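Side-chain contacts in peptidoglycan recognition protein 3 (Branchiostoma belcheri tsingtauense, PDB 4Z8I), which probably cleaves the amide bond between N-acetylmuramic acid and L-alanine in bacterial peptidoglycan, through a zinc-binding amidase domain joined to a chitin-binding domain: residues Pro18-Asn21 / Pro22-Asn26; Ser182-Ser185 / Cys186-Leu190; Gly191-Arg194 / Ser195-Leu199; Asn213-Tyr216 / Asp217-Ser221. All blocks are in the same frame, centred on the assembly; numbering follows the deposited sequence.

The four contacts illustrate how short-range packing shapes a two-part protein, and they follow one another along the chain without overlap. Contact 1 stands apart in the disulfide-rich N-terminal region, its centre about 22 Å from that of contact 2 and about 27 Å from those of contacts 3 and 4. Contacts 2 and 3, with centres about 9 Å apart, are consecutive: the end of helix 174-190 runs into strand 193-194 and then strand 197-201, an outermost strand of the mixed amidase sheet. Contact 4 lies on helix 213-218, near the zinc site, and reaches contact 3 where Leu199 packs on Ile219. Contacts 2 and 4 do not touch; contact 3 meets both, all within the amidase part.

Contact 1 of 4, residues Pro18-Asn21 / Pro22-Asn26; sequences PDAN and PGECN
Ala20 and Glu24 approach each other around a cis-proline bend, with CB of Ala20 4.1 Å from CG of Glu24. The bend is made by the cis peptide bond between Asn21 and Pro22, which draws the two CA atoms to 3.0 Å and turns the chain sharply; CD of Pro22 lies on the same side of that bond as the Asn21 carbonyl oxygen, 2.7 Å from it. The methyl group of Ala20 points into the bend and also rests against the backbone of Pro22, CB to O 3.5 Å. Glu24 meets the methyl through its second methylene, CG, which stands anti to the carbonyl carbon (chi1 -54°), and the extended chain beyond it carries the carboxylate alongside the methyl. Asn21 turns the other way, with CG anti to the backbone N (chi1 -169°), which brings OD1 to 3.2 Å from the nitrogen of Pro22. That nitrogen has no hydrogen to give, and no hydrogen bond joins 18-21 to 22-26. Gly23 and Glu24 make backbone hydrogen bonds with Gly12 and Arg4. The loop precedes strand 33-34 of the small three-stranded antiparallel sheet, in a cysteine-rich region consistent with a hevein-like chitin-binding domain, and the Cys25-Cys40 disulfide fastens it to strand 40-41.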
loop_
_atom_site.group_PDB
_atom_site.type_symbol
_atom_site.label_atom_id
_atom_site.label_comp_id
_atom_site.label_asym_id
_atom_site.label_seq_id
_atom_site.Cartn_x
_atom_site.Cartn_y
_atom_site.Cartn_z
ATOM N N PRO A 18 -9.883 -1.117 22.743
ATOM C CA PRO A 18 -9.944 -2.575 22.894
ATOM C C PRO A 18 -8.564 -3.228 22.877
ATOM O O PRO A 18 -8.225 -3.973 23.797
ATOM C CB PRO A 18 -10.733 -3.009 21.659
ATOM C CG PRO A 18 -11.645 -1.872 21.395
ATOM C CD PRO A 18 -10.896 -0.624 21.791
ATOM N N ASP A 19 -7.777 -2.937 21.846
ATOM C CA ASP A 19 -6.465 -3.554 21.683
ATOM C C ASP A 19 -5.317 -2.624 22.053
ATOM O O ASP A 19 -4.167 -2.902 21.713
ATOM C CB ASP A 19 -6.279 -4.039 20.244
ATOM C CG ASP A 19 -6.944 -5.375 19.985
ATOM O OD1 ASP A 19 -7.885 -5.728 20.727
ATOM O OD2 ASP A 19 -6.524 -6.071 19.036
ATOM N N ALA A 20 -5.619 -1.528 22.745
ATOM C CA ALA A 20 -4.579 -0.562 23.095
ATOM C C ALA A 20 -4.897 0.296 24.317
ATOM O O ALA A 20 -5.946 0.932 24.395
ATOM C CB ALA A 20 -4.256 0.330 21.899
ATOM N N ASN A 21 -3.969 0.304 25.267
ATOM C CA ASN A 21 -3.999 1.236 26.384
ATOM C C ASN A 21 -2.618 1.876 26.453
ATOM O O ASN A 21 -1.628 1.185 26.693
ATOM C CB ASN A 21 -4.332 0.511 27.691
ATOM C CG ASN A 21 -4.630 1.466 28.840
ATOM O OD1 ASN A 21 -4.047 2.546 28.944
ATOM N ND2 ASN A 21 -5.541 1.060 29.718
ATOM N N PRO A 22 -2.537 3.196 26.222
ATOM C CA PRO A 22 -3.619 4.153 25.962
ATOM C C PRO A 22 -4.322 3.939 24.626
ATOM O O PRO A 22 -3.757 3.326 23.716
ATOM C CB PRO A 22 -2.891 5.503 25.922
ATOM C CG PRO A 22 -1.553 5.258 26.539
ATOM C CD PRO A 22 -1.219 3.851 26.207
ATOM N N GLY A 23 -5.552 4.434 24.522
ATOM C CA GLY A 23 -6.275 4.400 23.266
ATOM C C GLY A 23 -5.568 5.274 22.250
ATOM O O GLY A 23 -5.118 6.374 22.575
ATOM N N GLU A 24 -5.463 4.789 21.018
ATOM C CA GLU A 24 -4.704 5.501 19.998
ATOM C C GLU A 24 -5.606 6.102 18.927
ATOM O O GLU A 24 -6.804 6.284 19.140
ATOM C CB GLU A 24 -3.670 4.568 19.366
ATOM C CG GLU A 24 -2.761 3.889 20.380
ATOM C CD GLU A 24 -1.702 3.017 19.733
ATOM O OE1 GLU A 24 -1.747 2.833 18.497
ATOM O OE2 GLU A 24 -0.822 2.517 20.467
ATOM N N CYS A 25 -5.021 6.416 17.777
ATOM C CA CYS A 25 -5.777 7.003 16.679
ATOM C C CYS A 25 -5.395 6.364 15.349
ATOM O O CYS A 25 -4.240 5.995 15.137
ATOM C CB CYS A 25 -5.561 8.518 16.626
ATOM S SG CYS A 25 -6.295 9.426 18.011
ATOM N N ASN A 26 -6.379 6.232 14.465
ATOM C CA ASN A 26 -6.173 5.683 13.129
ATOM C C ASN A 26 -5.198 6.533 12.317
ATOM O O ASN A 26 -5.515 7.667 11.955
ATOM C CB ASN A 26 -7.520 5.585 12.407
ATOM C CG ASN A 26 -7.417 4.919 11.049
ATOM O OD1 ASN A 26 -6.409 4.295 10.717
ATOM N ND2 ASN A 26 -8.473 5.041 10.258
#

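Contact 2 of 4, residues Ser182-Ser185 / Cys186-Leu190; sequences SLIS and CGVSL
Ile184 and Val188 sit one turn apart in the last turns of alpha helix 174-190, which packs on the mixed sheet of the amidase fold. Four backbone bonds of the i to i+4 pattern join the segments: the amides of Cys186, Gly187, Val188 and Ser189 bond to the carbonyls of Ser182, Leu183, Ile184 and Ser185. The straightest of the four runs from Gly187 N to Leu183 O (2.9 Å, 166° at the hydrogen).

Apolar packing marks the face turned to the sheet. Ile184 and Val188 touch loosely through their CG2 methyls, 4.5 Å apart, and both also meet Tyr197 of strand 197-201. Val188 puts CG1 anti to the backbone N (chi1 177°), which swings CG2 back along the helix until it lies 3.2 Å from Ile184 O. Leu183 and Ile184 continue this face onto Ile161 of strand 158-163.

Polar and covalent ties go to other partners. Ser182 OG bonds to the carbonyl of Ala178, Ser185 OG makes a weak bond to His28 of the N-terminal region, and the Cys186 sulfur forms a disulfide with Cys63. Near the helix end one carbonyl takes two donors: Cys186 O receives Leu190 N at 2.9 Å and Ser189 OG at 2.6 Å, the hydroxyl coming in steeply, at 118° to the C=O bond.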
loop_
_atom_site.group_PDB
_atom_site.type_symbol
_atom_site.label_atom_id
_atom_site.label_comp_id
_atom_site.label_asym_id
_atom_site.label_seq_id
_atom_site.Cartn_x
_atom_site.Cartn_y
_atom_site.Cartn_z
ATOM N N SER A 182 -1.524 0.923 3.794
ATOM C CA SER A 182 -0.710 2.051 4.226
ATOM C C SER A 182 -0.036 2.712 3.036
ATOM O O SER A 182 0.153 3.922 3.024
ATOM C CB SER A 182 0.347 1.606 5.234
ATOM O OG SER A 182 -0.249 0.904 6.305
ATOM N N LEU A 183 0.334 1.913 2.039
ATOM C CA LEU A 183 0.948 2.455 0.834
ATOM C C LEU A 183 -0.037 3.382 0.143
ATOM O O LEU A 183 0.293 4.525 -0.192
ATOM C CB LEU A 183 1.370 1.339 -0.119
ATOM C CG LEU A 183 2.008 1.814 -1.426
ATOM C CD1 LEU A 183 3.295 2.577 -1.151
ATOM C CD2 LEU A 183 2.271 0.649 -2.354
ATOM N N ILE A 184 -1.251 2.879 -0.055
ATOM C CA ILE A 184 -2.320 3.661 -0.665
ATOM C C ILE A 184 -2.559 4.956 0.107
ATOM O O ILE A 184 -2.614 6.042 -0.480
ATOM C CB ILE A 184 -3.626 2.850 -0.740
ATOM C CG1 ILE A 184 -3.421 1.600 -1.600
ATOM C CG2 ILE A 184 -4.743 3.697 -1.314
ATOM C CD1 ILE A 184 -4.631 0.674 -1.655
ATOM N N SER A 185 -2.684 4.829 1.425
ATOM C CA SER A 185 -2.902 5.974 2.303
ATOM C C SER A 185 -1.798 7.016 2.136
ATOM O O SER A 185 -2.073 8.204 2.008
ATOM C CB SER A 185 -2.978 5.508 3.757
ATOM O OG SER A 185 -3.226 6.590 4.633
ATOM N N CYS A 186 -0.555 6.550 2.127
ATOM C CA CYS A 186 0.619 7.399 1.956
ATOM C C CYS A 186 0.538 8.169 0.645
ATOM O O CYS A 186 0.757 9.387 0.603
ATOM C CB CYS A 186 1.876 6.525 1.970
ATOM S SG CYS A 186 3.443 7.409 1.900
ATOM N N GLY A 187 0.222 7.446 -0.426
ATOM C CA GLY A 187 0.075 8.053 -1.735
ATOM C C GLY A 187 -0.998 9.121 -1.741
ATOM O O GLY A 187 -0.865 10.137 -2.425
ATOM N N VAL A 188 -2.064 8.890 -0.976
ATOM C CA VAL A 188 -3.130 9.880 -0.849
ATOM C C VAL A 188 -2.642 11.112 -0.082
ATOM O O VAL A 188 -2.930 12.250 -0.460
ATOM C CB VAL A 188 -4.381 9.286 -0.166
ATOM C CG1 VAL A 188 -5.446 10.350 0.030
ATOM C CG2 VAL A 188 -4.940 8.149 -0.994
ATOM N N SER A 189 -1.885 10.874 0.983
ATOM C CA SER A 189 -1.368 11.951 1.820
ATOM C C SER A 189 -0.370 12.827 1.067
ATOM O O SER A 189 -0.241 14.016 1.358
ATOM C CB SER A 189 -0.724 11.385 3.088
ATOM O OG SER A 189 0.516 10.765 2.804
ATOM N N LEU A 190 0.325 12.240 0.096
ATOM C CA LEU A 190 1.295 12.979 -0.713
ATOM C C LEU A 190 0.656 13.705 -1.901
ATOM O O LEU A 190 1.232 14.650 -2.445
ATOM C CB LEU A 190 2.390 12.041 -1.226
ATOM C CG LEU A 190 3.306 11.405 -0.181
ATOM C CD1 LEU A 190 4.251 10.399 -0.821
ATOM C CD2 LEU A 190 4.087 12.473 0.561
#

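Contact 3 of 4, residues Gly191-Arg194 / Ser195-Leu199; sequences GKIR and SGYSL
Ile193 and Tyr197 meet inside the tight corner that leads from a Schellman-capped helix to a strand of the amidase sheet. Gly191, with its positive phi of 90°, is the C-prime residue of the cap, in which Lys192 N turns back to Gly187 O; after strand 193-194 an inverse gamma turn centred on Gly196 swings the chain into strand 197-201. CG2 of Ile193 lies against CB of Tyr197 at 3.6 Å and obliquely beside the ring. Two torsions bring the groups together: Ile193 places CG2 anti to its backbone N, while Tyr197 holds its ring between its own N and carbonyl carbon (chi1 73°), pointing it away from the corner and toward helix 174-190. The ring then continues onto Ile184 and Val188 of that helix and onto Val90 of strand 87-94. Replacing Tyr197 with an alanine would probably open a gap between helix and sheet, leaving the CG2 methyl of Ile193 without the ring beside it. The backbone of the corner also touches this side chain: the carbonyl oxygen of Arg194 sits at the edge of the ring, near its plane, 3.2 Å from CD2.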
loop_
_atom_site.group_PDB
_atom_site.type_symbol
_atom_site.label_atom_id
_atom_site.label_comp_id
_atom_site.label_asym_id
_atom_site.label_seq_id
_atom_site.Cartn_x
_atom_site.Cartn_y
_atom_site.Cartn_z
ATOM N N GLY A 191 -0.526 13.256 -2.312
ATOM C CA GLY A 191 -1.168 13.813 -3.488
ATOM C C GLY A 191 -0.775 13.071 -4.755
ATOM O O GLY A 191 -0.913 13.596 -5.860
ATOM N N LYS A 192 -0.273 11.850 -4.588
ATOM C CA LYS A 192 0.051 10.986 -5.717
ATOM C C LYS A 192 -1.211 10.261 -6.164
ATOM O O LYS A 192 -1.386 9.943 -7.342
ATOM C CB LYS A 192 1.113 9.960 -5.319
ATOM C CG LYS A 192 2.406 10.558 -4.803
ATOM C CD LYS A 192 3.186 11.253 -5.908
ATOM C CE LYS A 192 4.521 11.775 -5.385
ATOM N NZ LYS A 192 5.404 12.242 -6.489
ATOM N N ILE A 193 -2.084 10.001 -5.198
ATOM C CA ILE A 193 -3.366 9.360 -5.443
ATOM C C ILE A 193 -4.463 10.277 -4.915
ATOM O O ILE A 193 -4.358 10.787 -3.796
ATOM C CB ILE A 193 -3.460 8.013 -4.702
ATOM C CG1 ILE A 193 -2.202 7.179 -4.937
ATOM C CG2 ILE A 193 -4.696 7.246 -5.127
ATOM C CD1 ILE A 193 -2.172 5.896 -4.144
ATOM N N ARG A 194 -5.502 10.496 -5.715
ATOM C CA ARG A 194 -6.644 11.298 -5.284
ATOM C C ARG A 194 -7.283 10.701 -4.038
ATOM O O ARG A 194 -7.229 9.490 -3.825
ATOM C CB ARG A 194 -7.692 11.384 -6.395
ATOM C CG ARG A 194 -7.249 12.177 -7.608
ATOM C CD ARG A 194 -8.373 12.322 -8.620
ATOM N NE ARG A 194 -8.064 13.330 -9.630
ATOM C CZ ARG A 194 -8.339 14.623 -9.497
ATOM N NH1 ARG A 194 -8.025 15.476 -10.463
ATOM N NH2 ARG A 194 -8.930 15.064 -8.395
ATOM N N SER A 195 -7.881 11.554 -3.213
ATOM C CA SER A 195 -8.562 11.085 -2.014
ATOM C C SER A 195 -9.830 10.346 -2.419
ATOM O O SER A 195 -10.225 9.368 -1.782
ATOM C CB SER A 195 -8.894 12.255 -1.091
ATOM O OG SER A 195 -9.733 13.193 -1.741
ATOM N N GLY A 196 -10.462 10.814 -3.489
ATOM C CA GLY A 196 -11.640 10.154 -4.015
ATOM C C GLY A 196 -11.259 9.131 -5.066
ATOM O O GLY A 196 -11.864 9.071 -6.136
ATOM N N TYR A 197 -10.247 8.325 -4.755
ATOM C CA TYR A 197 -9.749 7.325 -5.691
ATOM C C TYR A 197 -10.672 6.114 -5.759
ATOM O O TYR A 197 -11.472 5.881 -4.855
ATOM C CB TYR A 197 -8.323 6.892 -5.321
ATOM C CG TYR A 197 -8.227 6.002 -4.102
ATOM C CD1 TYR A 197 -8.295 4.618 -4.223
ATOM C CD2 TYR A 197 -8.050 6.543 -2.833
ATOM C CE1 TYR A 197 -8.209 3.800 -3.118
ATOM C CE2 TYR A 197 -7.960 5.729 -1.720
ATOM C CZ TYR A 197 -8.041 4.360 -1.871
ATOM O OH TYR A 197 -7.951 3.543 -0.771
ATOM N N SER A 198 -10.555 5.347 -6.837
ATOM C CA SER A 198 -11.315 4.113 -6.973
ATOM C C SER A 198 -10.378 2.915 -6.900
ATOM O O SER A 198 -9.310 2.915 -7.512
ATOM C CB SER A 198 -12.096 4.098 -8.289
ATOM O OG SER A 198 -13.079 5.116 -8.305
ATOM N N LEU A 199 -10.778 1.896 -6.147
ATOM C CA LEU A 199 -9.962 0.698 -5.997
ATOM C C LEU A 199 -10.489 -0.429 -6.879
ATOM O O LEU A 199 -11.664 -0.789 -6.803
ATOM C CB LEU A 199 -9.931 0.249 -4.533
ATOM C CG LEU A 199 -9.097 -0.993 -4.213
ATOM C CD1 LEU A 199 -7.615 -0.666 -4.223
ATOM C CD2 LEU A 199 -9.503 -1.591 -2.879
#

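Contact 4 of 4, residues Asn213-Tyr216 / Asp217-Ser221; sequences NLLY and DDIKS
Asp217 N bonds to Asn213 O at 2.9 Å, and the amides of Asp218 and Ile219 bond at the same length to the carbonyls of Leu214 and Leu215, in the i to i+4 pattern of the helix that starts at Asn213. A type I turn from Asp218 to Ser221 follows. Tyr216 carries most of the side-chain contact, and Ile219 and Lys220 approach its ring from the same side. CD1 of Ile219 comes in obliquely to 3.9 Å from CD1 of Tyr216, the two side chains at about a right angle. Lys220 is bent from chi2 (-84°) onward, folding its CD over that face toward the rim and bringing NZ to 3.5 Å from CE2 of Tyr216. That ammonium group also forms a long salt bridge with Asp217, NZ to OD1 3.5 Å. Beyond the segments, Tyr216 OH bonds to Asp204 and its ring makes a cation-pi contact with Arg203. With a leucine in place of Tyr216, Asp204 would be likely to lose its phenolic partner and the bent Lys220 chain to be freer to move. With NZ near both a carboxylate and an aromatic ring, the Asp217 charge probably offsets part of that of Lys220, while the cation-pi contact belongs to Arg203.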
loop_
_atom_site.group_PDB
_atom_site.type_symbol
_atom_site.label_atom_id
_atom_site.label_comp_id
_atom_site.label_asym_id
_atom_site.label_seq_id
_atom_site.Cartn_x
_atom_site.Cartn_y
_atom_site.Cartn_z
ATOM N N ASN A 213 -8.927 -15.262 -6.345
ATOM C CA ASN A 213 -10.240 -15.226 -5.696
ATOM C C ASN A 213 -10.280 -14.643 -4.280
ATOM O O ASN A 213 -11.031 -13.707 -4.019
ATOM C CB ASN A 213 -10.877 -16.620 -5.692
ATOM C CG ASN A 213 -11.405 -17.030 -7.054
ATOM O OD1 ASN A 213 -11.766 -16.188 -7.875
ATOM N ND2 ASN A 213 -11.461 -18.333 -7.296
ATOM N N LEU A 214 -9.484 -15.199 -3.371
ATOM C CA LEU A 214 -9.549 -14.808 -1.959
ATOM C C LEU A 214 -9.062 -13.381 -1.686
ATOM O O LEU A 214 -9.670 -12.649 -0.899
ATOM C CB LEU A 214 -8.800 -15.812 -1.079
ATOM C CG LEU A 214 -9.386 -17.226 -1.009
ATOM C CD1 LEU A 214 -8.905 -17.950 0.235
ATOM C CD2 LEU A 214 -10.897 -17.181 -1.037
ATOM N N LEU A 215 -7.969 -12.990 -2.332
ATOM C CA LEU A 215 -7.479 -11.624 -2.218
ATOM C C LEU A 215 -8.500 -10.644 -2.793
ATOM O O LEU A 215 -8.742 -9.574 -2.225
ATOM C CB LEU A 215 -6.134 -11.475 -2.931
ATOM C CG LEU A 215 -5.545 -10.065 -2.934
ATOM C CD1 LEU A 215 -5.448 -9.533 -1.516
ATOM C CD2 LEU A 215 -4.182 -10.053 -3.602
ATOM N N TYR A 216 -9.103 -11.022 -3.918
ATOM C CA TYR A 216 -10.140 -10.210 -4.545
ATOM C C TYR A 216 -11.345 -10.074 -3.624
ATOM O O TYR A 216 -12.001 -9.035 -3.604
ATOM C CB TYR A 216 -10.566 -10.812 -5.885
ATOM C CG TYR A 216 -11.624 -10.017 -6.614
ATOM C CD1 TYR A 216 -11.306 -8.830 -7.260
ATOM C CD2 TYR A 216 -12.937 -10.461 -6.667
ATOM C CE1 TYR A 216 -12.268 -8.103 -7.929
ATOM C CE2 TYR A 216 -13.906 -9.740 -7.335
ATOM C CZ TYR A 216 -13.565 -8.564 -7.965
ATOM O OH TYR A 216 -14.529 -7.846 -8.631
ATOM N N ASP A 217 -11.635 -11.129 -2.866
ATOM C CA ASP A 217 -12.705 -11.079 -1.878
ATOM C C ASP A 217 -12.338 -10.113 -0.757
ATOM O O ASP A 217 -13.178 -9.343 -0.293
ATOM C CB ASP A 217 -12.995 -12.468 -1.301
ATOM C CG ASP A 217 -13.826 -13.332 -2.234
ATOM O OD1 ASP A 217 -14.471 -12.780 -3.151
ATOM O OD2 ASP A 217 -13.841 -14.567 -2.040
ATOM N N ASP A 218 -11.078 -10.153 -0.326
ATOM C CA ASP A 218 -10.635 -9.291 0.767
ATOM C C ASP A 218 -10.678 -7.809 0.388
ATOM O O ASP A 218 -11.103 -6.977 1.189
ATOM C CB ASP A 218 -9.235 -9.687 1.247
ATOM C CG ASP A 218 -8.805 -8.928 2.493
ATOM O OD1 ASP A 218 -9.201 -9.330 3.608
ATOM O OD2 ASP A 218 -8.062 -7.933 2.361
ATOM N N ILE A 219 -10.258 -7.481 -0.833
ATOM C CA ILE A 219 -10.206 -6.074 -1.249
ATOM C C ILE A 219 -11.575 -5.403 -1.410
ATOM O O ILE A 219 -11.653 -4.182 -1.558
ATOM C CB ILE A 219 -9.369 -5.860 -2.532
ATOM C CG1 ILE A 219 -10.040 -6.515 -3.737
ATOM C CG2 ILE A 219 -7.949 -6.370 -2.340
ATOM C CD1 ILE A 219 -9.319 -6.246 -5.039
ATOM N N LYS A 220 -12.647 -6.189 -1.383
ATOM C CA LYS A 220 -13.993 -5.625 -1.415
ATOM C C LYS A 220 -14.255 -4.889 -0.109
ATOM O O LYS A 220 -14.943 -3.867 -0.080
ATOM C CB LYS A 220 -15.038 -6.725 -1.577
ATOM C CG LYS A 220 -14.720 -7.750 -2.642
ATOM C CD LYS A 220 -15.146 -7.293 -4.019
ATOM C CE LYS A 220 -16.073 -8.320 -4.644
ATOM N NZ LYS A 220 -15.631 -9.706 -4.320
ATOM N N SER A 221 -13.696 -5.425 0.971
ATOM C CA SER A 221 -13.860 -4.851 2.300
ATOM C C SER A 221 -12.974 -3.624 2.507
ATOM O O SER A 221 -13.135 -2.899 3.489
ATOM C CB SER A 221 -13.550 -5.899 3.370
ATOM O OG SER A 221 -12.193 -6.298 3.310
#